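Long-range contact in endo-1,3-beta-glucanase, family GH16 (Zobellia galactanivorans, PDB 5FUI), which is a laminarinase that probably hydrolyses beta-1,3-glucans and whose C-terminal family 6 carbohydrate-binding module binds laminarin: residues A[60-74]-A[116-130]. Sequence-based numbering, arbitrary orientation.
With MG (magnesium ion), chain E; APY (2-aminomethyl-pyridine), chain C.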
loop_
_atom_site.group_PDB
_atom_site.type_symbol
_atom_site.label_atom_id
_atom_site.label_comp_id
_atom_site.label_asym_id
_atom_site.label_seq_id
_atom_site.Cartn_x
_atom_site.Cartn_y
_atom_site.Cartn_z
ATOM N N ILE A 60 1.351 -1.464 9.915
ATOM C CA ILE A 60 1.029 -1.752 8.514
ATOM C C ILE A 60 2.331 -1.485 7.716
ATOM O O ILE A 60 2.903 -0.396 7.732
ATOM C CB ILE A 60 -0.116 -0.917 7.939
ATOM C CG1 ILE A 60 -1.379 -0.970 8.910
ATOM C CG2 ILE A 60 -0.411 -1.465 6.534
ATOM C CD1 ILE A 60 -2.593 -0.249 8.287
ATOM N N GLU A 61 2.788 -2.572 7.086
ATOM C CA GLU A 61 4.054 -2.593 6.295
ATOM C C GLU A 61 3.737 -2.578 4.837
ATOM O O GLU A 61 2.742 -3.190 4.422
ATOM C CB GLU A 61 4.853 -3.872 6.559
ATOM C CG GLU A 61 5.501 -3.953 7.964
ATOM C CD GLU A 61 5.992 -5.350 8.156
ATOM O OE1 GLU A 61 5.153 -6.227 8.471
ATOM O OE2 GLU A 61 7.234 -5.617 7.949
ATOM N N TYR A 62 4.578 -1.897 4.064
ATOM C CA TYR A 62 4.416 -1.748 2.626
ATOM C C TYR A 62 5.721 -2.088 1.950
ATOM O O TYR A 62 6.765 -1.474 2.241
ATOM C CB TYR A 62 3.999 -0.282 2.218
ATOM C CG TYR A 62 2.741 0.177 2.924
ATOM C CD1 TYR A 62 2.759 0.740 4.167
ATOM C CD2 TYR A 62 1.486 -0.020 2.294
ATOM C CE1 TYR A 62 1.560 1.150 4.775
ATOM C CE2 TYR A 62 0.278 0.379 2.896
ATOM C CZ TYR A 62 0.342 0.932 4.119
ATOM O OH TYR A 62 -0.825 1.358 4.696
ATOM N N ARG A 63 5.681 -3.096 1.074
ATOM C CA ARG A 63 6.874 -3.557 0.331
ATOM C C ARG A 63 6.938 -2.800 -0.950
ATOM O O ARG A 63 6.121 -2.984 -1.863
ATOM C CB ARG A 63 6.824 -5.064 0.151
ATOM C CG ARG A 63 8.077 -5.740 -0.471
ATOM C CD ARG A 63 9.213 -5.599 0.563
ATOM N NE ARG A 63 10.393 -6.365 0.108
ATOM C CZ ARG A 63 11.565 -6.339 0.750
ATOM N NH1 ARG A 63 11.737 -5.589 1.869
ATOM N NH2 ARG A 63 12.613 -7.040 0.259
ATOM N N VAL A 64 7.874 -1.847 -0.994
ATOM C CA VAL A 64 7.894 -0.768 -2.044
ATOM C C VAL A 64 9.265 -0.651 -2.722
ATOM O O VAL A 64 10.275 -1.081 -2.160
ATOM C CB VAL A 64 7.487 0.620 -1.461
ATOM C CG1 VAL A 64 5.999 0.554 -1.027
ATOM C CG2 VAL A 64 8.383 1.064 -0.304
ATOM N N ALA A 65 9.306 -0.040 -3.911
ATOM C CA ALA A 65 10.559 0.265 -4.581
ATOM C C ALA A 65 10.426 1.554 -5.332
ATOM O O ALA A 65 9.296 1.924 -5.775
ATOM C CB ALA A 65 10.808 -0.853 -5.612
ATOM N N SER A 66 11.600 2.207 -5.606
ATOM C CA SER A 66 11.533 3.373 -6.501
ATOM C C SER A 66 12.948 3.648 -6.963
ATOM O O SER A 66 13.901 3.574 -6.175
ATOM C CB SER A 66 10.998 4.635 -5.808
ATOM O OG SER A 66 10.998 5.687 -6.776
ATOM N N ALA A 67 13.050 3.996 -8.258
ATOM C CA ALA A 67 14.336 4.511 -8.764
ATOM C C ALA A 67 14.494 6.025 -8.631
ATOM O O ALA A 67 15.583 6.561 -9.066
ATOM C CB ALA A 67 14.555 4.055 -10.201
ATOM N N VAL A 68 13.495 6.721 -8.045
ATOM C CA VAL A 68 13.490 8.163 -8.018
ATOM C C VAL A 68 13.180 8.613 -6.589
ATOM O O VAL A 68 12.905 7.818 -5.694
ATOM C CB VAL A 68 12.532 8.796 -9.061
ATOM C CG1 VAL A 68 12.988 8.380 -10.458
ATOM C CG2 VAL A 68 11.079 8.455 -8.745
ATOM N N ASP A 69 13.226 9.928 -6.388
ATOM C CA ASP A 69 12.846 10.524 -5.110
ATOM C C ASP A 69 11.383 10.953 -5.139
ATOM O O ASP A 69 10.830 11.353 -6.203
ATOM C CB ASP A 69 13.687 11.783 -4.870
ATOM C CG ASP A 69 15.161 11.489 -4.826
ATOM O OD1 ASP A 69 15.560 10.482 -4.239
ATOM O OD2 ASP A 69 15.932 12.316 -5.346
ATOM N N GLY A 70 10.789 10.985 -3.964
ATOM C CA GLY A 70 9.491 11.667 -3.779
ATOM C C GLY A 70 8.201 10.893 -3.933
ATOM O O GLY A 70 7.103 11.470 -3.788
ATOM N N GLY A 71 8.269 9.596 -4.240
ATOM C CA GLY A 71 7.016 8.796 -4.270
ATOM C C GLY A 71 6.313 8.916 -2.924
ATOM O O GLY A 71 6.973 8.892 -1.862
ATOM N N ARG A 72 5.001 9.010 -2.917
ATOM C CA ARG A 72 4.300 9.272 -1.647
ATOM C C ARG A 72 2.895 8.802 -1.838
ATOM O O ARG A 72 2.290 9.018 -2.908
ATOM C CB ARG A 72 4.314 10.800 -1.333
ATOM C CG ARG A 72 3.831 11.053 0.078
ATOM C CD ARG A 72 3.783 12.604 0.256
ATOM N NE ARG A 72 3.409 12.851 1.644
ATOM C CZ ARG A 72 4.237 13.118 2.619
ATOM N NH1 ARG A 72 5.529 13.271 2.384
ATOM N NH2 ARG A 72 3.761 13.287 3.832
ATOM N N PHE A 73 2.345 8.150 -0.823
ATOM C CA PHE A 73 0.947 7.709 -0.921
ATOM C C PHE A 73 0.273 7.781 0.436
ATOM O O PHE A 73 0.952 7.844 1.483
ATOM C CB PHE A 73 0.816 6.298 -1.545
ATOM C CG PHE A 73 1.503 5.203 -0.769
ATOM C CD1 PHE A 73 2.878 4.856 -1.089
ATOM C CD2 PHE A 73 0.800 4.469 0.205
ATOM C CE1 PHE A 73 3.436 3.797 -0.412
ATOM C CE2 PHE A 73 1.399 3.418 0.875
ATOM C CZ PHE A 73 2.705 3.050 0.548
ATOM N N SER A 74 -1.060 7.845 0.397
ATOM C CA SER A 74 -1.871 7.820 1.663
ATOM C C SER A 74 -2.625 6.513 1.727
ATOM O O SER A 74 -2.915 5.890 0.706
ATOM C CB SER A 74 -2.877 8.987 1.705
ATOM O OG SER A 74 -3.796 8.863 0.582
ATOM N N LEU A 116 -5.265 2.847 -1.092
ATOM C CA LEU A 116 -3.944 3.501 -1.226
ATOM C C LEU A 116 -4.032 4.515 -2.345
ATOM O O LEU A 116 -4.533 4.165 -3.418
ATOM C CB LEU A 116 -2.832 2.439 -1.601
ATOM C CG LEU A 116 -2.693 1.369 -0.514
ATOM C CD1 LEU A 116 -1.564 0.431 -0.941
ATOM C CD2 LEU A 116 -2.429 2.033 0.814
ATOM N N TYR A 117 -3.630 5.747 -2.056
ATOM C CA TYR A 117 -3.816 6.786 -3.045
ATOM C C TYR A 117 -2.479 7.448 -3.284
ATOM O O TYR A 117 -1.840 7.959 -2.345
ATOM C CB TYR A 117 -4.816 7.828 -2.444
ATOM C CG TYR A 117 -5.624 8.587 -3.475
ATOM C CD1 TYR A 117 -5.002 9.425 -4.384
ATOM C CD2 TYR A 117 -7.036 8.408 -3.582
ATOM C CE1 TYR A 117 -5.737 10.137 -5.352
ATOM C CE2 TYR A 117 -7.776 9.092 -4.506
ATOM C CZ TYR A 117 -7.151 9.991 -5.352
ATOM O OH TYR A 117 -7.945 10.625 -6.304
ATOM N N SER A 118 -2.043 7.493 -4.532
ATOM C CA SER A 118 -0.760 8.091 -4.863
ATOM C C SER A 118 -0.840 9.618 -4.879
ATOM O O SER A 118 -1.533 10.228 -5.715
ATOM C CB SER A 118 -0.355 7.611 -6.245
ATOM O OG SER A 118 0.922 8.175 -6.584
ATOM N N ILE A 119 -0.131 10.204 -3.944
ATOM C CA ILE A 119 0.048 11.663 -3.910
ATOM C C ILE A 119 1.111 12.079 -4.899
ATOM O O ILE A 119 0.919 13.082 -5.643
ATOM C CB ILE A 119 0.486 12.086 -2.489
ATOM C CG1 ILE A 119 -0.693 11.775 -1.525
ATOM C CG2 ILE A 119 0.896 13.587 -2.458
ATOM C CD1 ILE A 119 -0.233 11.855 -0.048
ATOM N N SER A 120 2.241 11.383 -4.918
ATOM C CA SER A 120 3.311 11.648 -5.884
ATOM C C SER A 120 3.696 10.243 -6.457
ATOM O O SER A 120 3.964 9.276 -5.682
ATOM C CB SER A 120 4.525 12.243 -5.201
ATOM O OG SER A 120 5.432 12.535 -6.215
ATOM N N GLY A 121 3.614 10.111 -7.798
ATOM C CA GLY A 121 3.926 8.851 -8.426
ATOM C C GLY A 121 5.426 8.505 -8.446
ATOM O O GLY A 121 6.265 9.125 -7.769
ATOM N N GLY A 122 5.689 7.441 -9.248
ATOM C CA GLY A 122 7.084 7.001 -9.430
ATOM C C GLY A 122 7.554 5.981 -8.409
ATOM O O GLY A 122 8.723 5.904 -8.152
ATOM N N TRP A 123 6.639 5.199 -7.875
ATOM C CA TRP A 123 6.924 4.150 -6.896
ATOM C C TRP A 123 6.162 2.906 -7.271
ATOM O O TRP A 123 5.161 2.955 -8.049
ATOM C CB TRP A 123 6.586 4.605 -5.439
ATOM C CG TRP A 123 5.132 5.067 -5.297
ATOM C CD1 TRP A 123 4.633 6.296 -5.681
ATOM C CD2 TRP A 123 3.995 4.293 -4.787
ATOM N NE1 TRP A 123 3.269 6.386 -5.386
ATOM C CE2 TRP A 123 2.848 5.151 -4.877
ATOM C CE3 TRP A 123 3.825 2.984 -4.276
ATOM C CZ2 TRP A 123 1.585 4.731 -4.482
ATOM C CZ3 TRP A 123 2.533 2.609 -3.823
ATOM C CH2 TRP A 123 1.454 3.477 -3.949
ATOM N N ASN A 124 6.726 1.759 -6.803
ATOM C CA ASN A 124 6.093 0.420 -7.052
ATOM C C ASN A 124 5.687 -0.185 -5.725
ATOM O O ASN A 124 6.335 0.156 -4.663
ATOM C CB ASN A 124 7.063 -0.533 -7.708
ATOM C CG ASN A 124 7.440 -0.162 -9.153
ATOM O OD1 ASN A 124 8.518 -0.629 -9.633
ATOM N ND2 ASN A 124 6.674 0.650 -9.806
ATOM N N ILE A 125 4.712 -1.097 -5.698
ATOM C CA ILE A 125 4.414 -1.807 -4.462
ATOM C C ILE A 125 4.079 -3.281 -4.738
ATOM O O ILE A 125 3.338 -3.591 -5.670
ATOM C CB ILE A 125 3.268 -1.071 -3.696
ATOM C CG1 ILE A 125 2.944 -1.863 -2.439
ATOM C CG2 ILE A 125 1.991 -0.898 -4.628
ATOM C CD1 ILE A 125 2.125 -1.045 -1.430
ATOM N N ASN A 126 4.633 -4.141 -3.894
ATOM C CA ASN A 126 4.527 -5.582 -4.030
ATOM C C ASN A 126 3.365 -6.133 -3.136
ATOM O O ASN A 126 2.477 -6.886 -3.624
ATOM C CB ASN A 126 5.878 -6.263 -3.664
ATOM C CG ASN A 126 5.867 -7.774 -3.779
ATOM O OD1 ASN A 126 4.956 -8.370 -4.308
ATOM N ND2 ASN A 126 6.943 -8.411 -3.275
ATOM N N TRP A 127 3.344 -5.700 -1.868
ATOM C CA TRP A 127 2.329 -6.184 -0.939
ATOM C C TRP A 127 2.258 -5.214 0.236
ATOM O O TRP A 127 3.071 -4.324 0.409
ATOM C CB TRP A 127 2.617 -7.655 -0.426
ATOM C CG TRP A 127 3.996 -7.969 0.017
ATOM C CD1 TRP A 127 4.924 -8.786 -0.648
ATOM C CD2 TRP A 127 4.646 -7.522 1.249
ATOM N NE1 TRP A 127 6.116 -8.855 0.103
ATOM C CE2 TRP A 127 5.993 -8.135 1.254
ATOM C CE3 TRP A 127 4.260 -6.707 2.362
ATOM C CZ2 TRP A 127 6.873 -7.983 2.312
ATOM C CZ3 TRP A 127 5.218 -6.523 3.387
ATOM C CH2 TRP A 127 6.479 -7.119 3.348
ATOM N N ILE A 128 1.198 -5.452 1.016
ATOM C CA ILE A 128 0.884 -4.785 2.255
ATOM C C ILE A 128 0.791 -5.881 3.352
ATOM O O ILE A 128 0.241 -6.976 3.090
ATOM C CB ILE A 128 -0.471 -4.009 2.194
ATOM C CG1 ILE A 128 -0.502 -3.028 1.001
ATOM C CG2 ILE A 128 -0.728 -3.292 3.532
ATOM C CD1 ILE A 128 -1.402 -3.498 -0.124
ATOM N N ARG A 129 1.318 -5.623 4.559
ATOM C CA ARG A 129 1.194 -6.608 5.664
ATOM C C ARG A 129 0.731 -5.870 6.882
ATOM O O ARG A 129 1.341 -4.908 7.321
ATOM C CB ARG A 129 2.566 -7.323 5.837
ATOM C CG ARG A 129 2.583 -8.407 6.902
ATOM C CD ARG A 129 3.777 -9.362 6.730
ATOM N NE ARG A 129 5.028 -8.666 6.871
ATOM C CZ ARG A 129 6.208 -8.987 6.278
ATOM N NH1 ARG A 129 6.270 -10.095 5.494
ATOM N NH2 ARG A 129 7.281 -8.152 6.529
ATOM N N ILE A 130 -0.308 -6.441 7.496
ATOM C CA ILE A 130 -0.942 -5.851 8.659
ATOM C C ILE A 130 -0.707 -6.756 9.886
ATOM O O ILE A 130 -1.041 -7.960 9.782
ATOM C CB ILE A 130 -2.450 -5.597 8.445
ATOM C CG1 ILE A 130 -2.627 -4.608 7.254
ATOM C CG2 ILE A 130 -3.112 -5.076 9.747
ATOM C CD1 ILE A 130 -4.078 -4.522 6.682
HETATM MG MG MG E . 2.761 -8.736 -5.096
HETATM N N APY C . -9.487 5.479 -1.009
HETATM C CM APY C . -8.566 5.135 -2.074
HETATM C C2 APY C . -9.646 5.346 -3.122
HETATM C C3 APY C . -9.686 6.545 -3.794
HETATM C C4 APY C . -10.719 6.825 -4.720
HETATM C C5 APY C . -11.763 5.895 -4.869
HETATM C C6 APY C . -11.727 4.693 -4.180
HETATM N N1 APY C . -10.699 4.468 -3.285
HETATM O O HOH W 1 2.838 -5.674 9.626
HETATM O O HOH W 2 7.930 11.202 -7.102
HETATM O O HOH W 3 2.944 -11.041 -5.448
#
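Phe-73 lies on one face of the Trp-123 indole in an offset stack, ring centroids 4.3 Å apart and planes at 21°. Phe-73 CD1 sits over the six-membered ring, toward its rim. Gly-121 O lies at the indole edge. A chi1 of 56° sets the indole between the backbone N and carbonyl and turns it under Phe-73. Trp-123 NE1 donates to Ser-118 OG, itself hydrogen-bonded to Asn-40 O, and this helps fix the rotation of the indole. With an alanine in place of Trp-123, Phe-73 would probably lose the surface it stacks on, and Ser-118 OG the NE1 donor. Tyr-62 carries Phe-73 CE2 over one face and Ile-125 CD1 at its edge. On the outer surface, Arg-63 CB makes a CH-pi contact over the Trp-127 face, 3.4 Å from the centroid of the six-membered ring. Arg-63 CD runs along the same ring, and NH2 forms a salt bridge with Glu-31. Trp-127 CH2 covers a face of the Arg-129 guanidinium. Arg-129 grips Glu-61 side-on: NE reaches OE1 and NH2 reaches OE2, both at 2.9 Å and from above the carboxylate plane, with the two planes 45° apart. Asn-126 N donates to Arg-63 O at 2.8 Å, while Asn-126 O and OD1 bind magnesium with Glu-14, Glu-16 and Glu-34. In the second strand pair, Ile-119 N and Ser-120 N both donate to Arg-72 O, a classic beta bulge. Earlier in this strand, the Tyr-117 ring meets a bound 2-aminomethyl-pyridine with its edge, CD2 to C3 3.2 Å, in a pocket shared with Trp-44, Asp-76 and Gly-115. The contact spans both sheets of the family 6 carbohydrate-binding module beta-sandwich. Strand 56-66 pairs antiparallel with 124-131 in one, and 72-77 with 110-118 in the other. Strands 97-107 and 82-88 flank 56-66 and 72-77, respectively.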